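PDB 5N1P: peptidoglycan N-acetylglucosamine deacetylase from Bacillus cereus, which removes the N-acetyl group from N-acetylglucosamine residues of peptidoglycan, using a bound divalent metal such as zinc and releasing acetate. Local coordinates for residues A[101-106]-A[199-204]; A[95-100]-A[122-127]. All blocks are in the same frame, centred on the assembly; numbering follows the deposited sequence.

Contact 1: A[101-106]-A[199-204]; sequences GSMPGL and NFWHDN
Trp201 and Ser102 join the loop 101-106 of the CE4 (NodB-homology) fold to the C-terminal segment 199-204, where Trp201 sits in a type I beta turn from Asn199 to His202. The polar, tightly packed part lies around the indole nitrogen. Trp201 NE1 donates to Ser102 O at 2.9 Å, fairly straight (163° at the hydrogen). The oxygen lies close to the indole plane, yet the indole stands above the carbonyl plane; Leu106 N reaches the same oxygen from the opposite face, so two N-H groups grip one carbonyl. A tryptophan suits this place because it brings a donor and a broad apolar surface together. Ser102 is small enough to lie against both Trp201 and Phe200, with its OG 3.3 Å from Trp201 CD1, and this hydroxyl has its polar partner in Asp123. Gly101 lines the inhibitor pocket; its phi of 79° suits a glycine, and without a side chain its CA comes 4.3 Å from Phe200 CE2 at the edge of the phenyl ring. Phe200 in turn packs edge-to-face on Trp124, another pocket residue, so the contact borders that pocket.

The solvent side is made by Met103, exposed and flexible by type. Its CG lies opposite the backbone N (chi1 172°), and bends at the next two torsions fold the thioether over the six-membered ring of Trp201. This is a Met-aromatic contact, with Met103 SD 3.9 Å from the ring centroid, combined with a CH-pi contact from the methyl group. Nearer the backbone, Met103 CB packs against Phe200 CB at 3.8 Å. Arg111 of helix 108-116 makes a cation-pi contact with Trp201. At the outer edge of the indole, Pro104 presents its O 3.7 Å from Trp201 CZ2, near the ring plane.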
loop_
_atom_site.group_PDB
_atom_site.type_symbol
_atom_site.label_atom_id
_atom_site.label_comp_id
_atom_site.label_asym_id
_atom_site.label_seq_id
_atom_site.Cartn_x
_atom_site.Cartn_y
_atom_site.Cartn_z
ATOM N N GLY A 101 4.960 5.490 8.122
ATOM C CA GLY A 101 6.043 5.888 7.228
ATOM C C GLY A 101 7.412 5.606 7.835
ATOM O O GLY A 101 7.524 5.382 9.033
ATOM N N SER A 102 8.458 5.635 7.017
ATOM C CA SER A 102 9.795 5.259 7.496
ATOM C C SER A 102 10.514 6.322 8.313
ATOM O O SER A 102 11.504 6.011 8.978
ATOM C CB SER A 102 10.699 4.876 6.320
ATOM O OG SER A 102 10.943 5.990 5.482
ATOM N N MET A 103 10.036 7.563 8.254
ATOM C CA MET A 103 10.735 8.703 8.857
ATOM C C MET A 103 9.956 9.261 10.046
ATOM O O MET A 103 8.829 9.715 9.879
ATOM C CB MET A 103 10.937 9.803 7.808
ATOM C CG MET A 103 11.474 11.108 8.354
ATOM S SD MET A 103 13.243 10.964 8.571
ATOM C CE MET A 103 13.814 10.780 6.874
ATOM N N PRO A 104 10.568 9.279 11.239
ATOM C CA PRO A 104 11.962 8.940 11.536
ATOM C C PRO A 104 12.166 7.528 12.087
ATOM O O PRO A 104 13.291 7.202 12.477
ATOM C CB PRO A 104 12.327 9.973 12.602
ATOM C CG PRO A 104 11.044 10.105 13.386
ATOM C CD PRO A 104 9.900 9.882 12.409
ATOM N N GLY A 105 11.111 6.718 12.122
ATOM C CA GLY A 105 11.141 5.414 12.770
ATOM C C GLY A 105 12.228 4.440 12.338
ATOM O O GLY A 105 12.895 3.831 13.180
ATOM N N LEU A 106 12.403 4.277 11.031
ATOM C CA LEU A 106 13.389 3.329 10.514
ATOM C C LEU A 106 14.775 3.951 10.524
ATOM O O LEU A 106 15.245 4.464 9.510
ATOM C CB LEU A 106 13.037 2.879 9.094
ATOM C CG LEU A 106 12.063 1.730 8.857
ATOM C CD1 LEU A 106 12.126 1.369 7.375
ATOM C CD2 LEU A 106 12.356 0.506 9.736
ATOM N N ASN A 199 11.381 5.977 -0.824
ATOM C CA ASN A 199 11.324 6.054 0.633
ATOM C C ASN A 199 11.820 7.411 1.115
ATOM O O ASN A 199 12.599 8.085 0.434
ATOM C CB ASN A 199 12.106 4.896 1.290
ATOM C CG ASN A 199 13.606 4.973 1.069
ATOM O OD1 ASN A 199 14.307 5.742 1.736
ATOM N ND2 ASN A 199 14.112 4.158 0.151
ATOM N N PHE A 200 11.347 7.798 2.292
ATOM C CA PHE A 200 11.586 9.138 2.821
ATOM C C PHE A 200 13.051 9.367 3.175
ATOM O O PHE A 200 13.488 10.516 3.254
ATOM C CB PHE A 200 10.701 9.380 4.052
ATOM C CG PHE A 200 9.232 9.442 3.741
ATOM C CD1 PHE A 200 8.774 10.087 2.595
ATOM C CD2 PHE A 200 8.303 8.858 4.596
ATOM C CE1 PHE A 200 7.415 10.147 2.302
ATOM C CE2 PHE A 200 6.943 8.916 4.318
ATOM C CZ PHE A 200 6.494 9.551 3.165
ATOM N N TRP A 201 13.815 8.299 3.383
ATOM C CA TRP A 201 15.243 8.431 3.690
ATOM C C TRP A 201 16.087 8.601 2.443
ATOM O O TRP A 201 17.276 8.879 2.540
ATOM C CB TRP A 201 15.750 7.208 4.466
ATOM C CG TRP A 201 15.237 7.152 5.864
ATOM C CD1 TRP A 201 14.127 6.493 6.303
ATOM C CD2 TRP A 201 15.794 7.808 7.001
ATOM N NE1 TRP A 201 13.959 6.698 7.655
ATOM C CE2 TRP A 201 14.978 7.496 8.108
ATOM C CE3 TRP A 201 16.908 8.635 7.197
ATOM C CZ2 TRP A 201 15.240 7.970 9.391
ATOM C CZ3 TRP A 201 17.168 9.103 8.474
ATOM C CH2 TRP A 201 16.338 8.770 9.554
ATOM N N HIS A 202 15.477 8.409 1.274
ATOM C CA HIS A 202 16.219 8.369 0.013
ATOM C C HIS A 202 17.371 7.375 0.144
ATOM O O HIS A 202 18.481 7.606 -0.328
ATOM C CB HIS A 202 16.717 9.767 -0.378
ATOM C CG HIS A 202 15.614 10.768 -0.568
ATOM N ND1 HIS A 202 15.851 12.110 -0.778
ATOM C CD2 HIS A 202 14.268 10.622 -0.572
ATOM C CE1 HIS A 202 14.701 12.746 -0.908
ATOM N NE2 HIS A 202 13.723 11.867 -0.781
ATOM N N ASP A 203 17.084 6.272 0.829
ATOM C CA ASP A 203 18.032 5.179 1.014
ATOM C C ASP A 203 17.895 4.242 -0.177
ATOM O O ASP A 203 16.894 3.541 -0.303
ATOM C CB ASP A 203 17.755 4.451 2.336
ATOM C CG ASP A 203 18.787 3.371 2.654
ATOM O OD1 ASP A 203 19.513 2.926 1.744
ATOM O OD2 ASP A 203 18.851 2.953 3.828
ATOM N N ASN A 204 18.892 4.231 -1.057
ATOM C CA ASN A 204 18.738 3.521 -2.319
ATOM C C ASN A 204 18.974 2.029 -2.200
ATOM O O ASN A 204 18.913 1.309 -3.196
ATOM C CB ASN A 204 19.658 4.124 -3.375
ATOM C CG ASN A 204 19.183 5.488 -3.823
ATOM O OD1 ASN A 204 17.978 5.726 -3.917
ATOM N ND2 ASN A 204 20.119 6.394 -4.087
#

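Contact 2: A[95-100]-A[122-127]. With 8GK (~{N}-oxidanylnaphthalene-1-carboxamide), chain E.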
loop_
_atom_site.group_PDB
_atom_site.type_symbol
_atom_site.label_atom_id
_atom_site.label_comp_id
_atom_site.label_asym_id
_atom_site.label_seq_id
_atom_site.Cartn_x
_atom_site.Cartn_y
_atom_site.Cartn_z
ATOM N N LEU A 95 8.362 -6.655 -0.411
ATOM C CA LEU A 95 8.113 -5.231 -0.168
ATOM C C LEU A 95 7.290 -4.989 1.088
ATOM O O LEU A 95 6.244 -5.605 1.302
ATOM C CB LEU A 95 7.417 -4.601 -1.379
ATOM C CG LEU A 95 7.271 -3.075 -1.325
ATOM C CD1 LEU A 95 8.646 -2.391 -1.345
ATOM C CD2 LEU A 95 6.395 -2.624 -2.491
ATOM N N THR A 96 7.777 -4.076 1.921
ATOM C CA THR A 96 7.091 -3.663 3.128
ATOM C C THR A 96 6.731 -2.179 3.030
ATOM O O THR A 96 7.398 -1.411 2.344
ATOM C CB THR A 96 7.959 -3.882 4.388
ATOM O OG1 THR A 96 9.045 -2.935 4.397
ATOM C CG2 THR A 96 8.528 -5.285 4.393
ATOM N N ARG A 97 5.653 -1.818 3.703
ATOM C CA ARG A 97 5.226 -0.420 3.854
ATOM C C ARG A 97 5.221 -0.126 5.352
ATOM O O ARG A 97 4.502 -0.768 6.113
ATOM C CB ARG A 97 3.847 -0.234 3.208
ATOM C CG ARG A 97 2.951 0.891 3.711
ATOM C CD ARG A 97 3.342 2.275 3.204
ATOM N NE ARG A 97 3.561 2.458 1.770
ATOM C CZ ARG A 97 2.610 2.672 0.858
ATOM N NH1 ARG A 97 1.324 2.611 1.191
ATOM N NH2 ARG A 97 2.946 2.893 -0.413
ATOM N N PRO A 98 6.064 0.818 5.799
ATOM C CA PRO A 98 6.134 1.051 7.249
ATOM C C PRO A 98 4.884 1.720 7.795
ATOM O O PRO A 98 4.454 2.746 7.270
ATOM C CB PRO A 98 7.335 2.003 7.421
ATOM C CG PRO A 98 8.068 1.968 6.120
ATOM C CD PRO A 98 7.061 1.605 5.049
ATOM N N PRO A 99 4.307 1.153 8.858
ATOM C CA PRO A 99 3.291 1.932 9.555
ATOM C C PRO A 99 3.855 3.299 9.971
ATOM O O PRO A 99 4.969 3.373 10.482
ATOM C CB PRO A 99 2.968 1.064 10.765
ATOM C CG PRO A 99 3.205 -0.339 10.282
ATOM C CD PRO A 99 4.400 -0.227 9.365
ATOM N N TYR A 100 3.086 4.356 9.726
ATOM C CA TYR A 100 3.465 5.743 10.033
ATOM C C TYR A 100 4.604 6.256 9.150
ATOM O O TYR A 100 5.128 7.356 9.375
ATOM C CB TYR A 100 3.820 5.907 11.524
ATOM C CG TYR A 100 2.751 5.304 12.400
ATOM C CD1 TYR A 100 1.508 5.927 12.552
ATOM C CD2 TYR A 100 2.954 4.091 13.030
ATOM C CE1 TYR A 100 0.514 5.351 13.333
ATOM C CE2 TYR A 100 1.969 3.512 13.802
ATOM C CZ TYR A 100 0.752 4.144 13.946
ATOM O OH TYR A 100 -0.228 3.542 14.709
ATOM N N TRP A 122 8.715 0.693 0.819
ATOM C CA TRP A 122 8.104 1.776 0.058
ATOM C C TRP A 122 7.297 2.673 0.978
ATOM O O TRP A 122 6.419 2.191 1.724
ATOM C CB TRP A 122 7.188 1.252 -1.055
ATOM C CG TRP A 122 7.801 1.280 -2.419
ATOM C CD1 TRP A 122 9.141 1.329 -2.722
ATOM C CD2 TRP A 122 7.102 1.319 -3.668
ATOM N NE1 TRP A 122 9.309 1.366 -4.094
ATOM C CE2 TRP A 122 8.070 1.375 -4.692
ATOM C CE3 TRP A 122 5.745 1.308 -4.021
ATOM C CZ2 TRP A 122 7.733 1.425 -6.043
ATOM C CZ3 TRP A 122 5.412 1.355 -5.367
ATOM C CH2 TRP A 122 6.405 1.416 -6.358
ATOM N N ASP A 123 7.609 3.968 0.938
ATOM C CA ASP A 123 6.726 4.973 1.493
ATOM C C ASP A 123 5.795 5.402 0.353
ATOM O O ASP A 123 5.263 4.545 -0.351
ATOM C CB ASP A 123 7.526 6.147 2.081
ATOM C CG ASP A 123 8.321 5.745 3.317
ATOM O OD1 ASP A 123 7.707 5.238 4.277
ATOM O OD2 ASP A 123 9.564 5.928 3.346
ATOM N N TRP A 124 5.597 6.701 0.154
ATOM C CA TRP A 124 4.670 7.140 -0.885
ATOM C C TRP A 124 5.073 8.513 -1.376
ATOM O O TRP A 124 5.914 9.149 -0.747
ATOM C CB TRP A 124 3.232 7.157 -0.351
ATOM C CG TRP A 124 3.107 7.932 0.918
ATOM C CD1 TRP A 124 2.834 9.272 1.038
ATOM C CD2 TRP A 124 3.268 7.437 2.255
ATOM N NE1 TRP A 124 2.811 9.634 2.360
ATOM C CE2 TRP A 124 3.079 8.530 3.130
ATOM C CE3 TRP A 124 3.563 6.176 2.795
ATOM C CZ2 TRP A 124 3.171 8.406 4.519
ATOM C CZ3 TRP A 124 3.657 6.053 4.171
ATOM C CH2 TRP A 124 3.455 7.167 5.017
ATOM N N THR A 125 4.490 8.958 -2.490
ATOM C CA THR A 125 4.759 10.314 -2.994
ATOM C C THR A 125 3.537 11.212 -2.908
ATOM O O THR A 125 3.661 12.452 -2.942
ATOM C CB THR A 125 5.248 10.311 -4.457
ATOM O OG1 THR A 125 4.213 9.835 -5.324
ATOM C CG2 THR A 125 6.494 9.449 -4.617
ATOM N N ILE A 126 2.363 10.605 -2.836
ATOM C CA ILE A 126 1.107 11.345 -2.699
ATOM C C ILE A 126 0.300 10.767 -1.557
ATOM O O ILE A 126 -0.000 9.576 -1.560
ATOM C CB ILE A 126 0.264 11.288 -3.971
ATOM C CG1 ILE A 126 0.980 11.999 -5.123
ATOM C CG2 ILE A 126 -1.128 11.903 -3.733
ATOM C CD1 ILE A 126 0.267 11.858 -6.453
ATOM N N ASP A 127 -0.023 11.597 -0.575
ATOM C CA ASP A 127 -0.889 11.199 0.529
ATOM C C ASP A 127 -2.312 11.676 0.234
ATOM O O ASP A 127 -2.554 12.874 0.102
ATOM C CB ASP A 127 -0.355 11.775 1.840
ATOM C CG ASP A 127 -1.243 11.483 3.041
ATOM O OD1 ASP A 127 -2.254 10.762 2.918
ATOM O OD2 ASP A 127 -0.899 11.980 4.137
HETATM C C1 8GK E . 0.136 4.355 7.700
HETATM C C2 8GK E . 0.399 5.760 8.132
HETATM C C3 8GK E . -0.261 6.237 9.255
HETATM C C4 8GK E . -0.023 7.534 9.695
HETATM C C5 8GK E . 0.885 8.351 9.020
HETATM C C6 8GK E . 1.548 7.869 7.897
HETATM C C7 8GK E . 1.306 6.569 7.457
HETATM C C8 8GK E . -0.697 8.000 10.815
HETATM C C9 8GK E . -1.603 7.189 11.493
HETATM C C10 8GK E . -1.842 5.893 11.049
HETATM C C11 8GK E . -1.166 5.422 9.931
HETATM O O12 8GK E . 0.529 3.475 8.438
HETATM N N13 8GK E . -0.530 4.076 6.580
HETATM O O14 8GK E . -1.328 2.933 6.586
#
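The backbones of 95-100 and 122-127 meet at the end of the parallel strand pair 95-96 and 120-121, where Trp122 N donates to Thr96 O at 2.9 Å, almost in line with the carbonyl. Arg97 then reaches across with its side chain. Bends at chi2 and chi3 (77° and 50°) curl it back, and Arg97 NE donates to Trp122 O at 2.9 Å, with that oxygen in the guanidinium plane; NH2 makes a weak bond to Asp123 O. The six-membered ring of Trp124 meets one guanidinium face with its edge, Trp124 CE3 3.9 Å from Arg97 NE, the planes 78° apart. Arginine suits this place for its several donors: NH1 forms a salt bridge with Asp9, the inferred proton acceptor, and a hydrogen bond to Thr7 OG1. Held by the two carbonyls, one of them weakly, Arg97 probably positions Asp9. Leu95 lays its methyls against Trp122, Leu95 CD1 3.9 Å from Trp122 CG. At the pocket end, Tyr100 N donates to inhibitor O12 at 3.0 Å, while Trp124 CH2 approaches naphthalene C7 at 3.3 Å. Around this core, Arg97 and Trp122 pack on Val159 of strand 157-163, and Thr96, Pro98 and Pro99 face helix 74-89.

In the fold
Along the chain the segments alternate: 95-100 runs directly into 101-106, helix 108-116 and strand 120-121 follow, then 122-127, and 199-204 comes last, near the C-terminus. The centres of the two contacts lie about 9 Å apart, and they touch through Asp123 of contact 2. Its OD2 is 2.5 Å from Ser102 OG and 2.8 Å from Phe200 N, both probable hydrogen bonds, so one carboxylate reaches both loops of contact 1. Contact 2 is buried near the centre of the chain beside the zinc site; contact 1 lies farther out and partly buried. Together they join the C-terminal tail to the loops that carry Pro99, Tyr100, Gly101 and Trp124 of the inhibitor pocket.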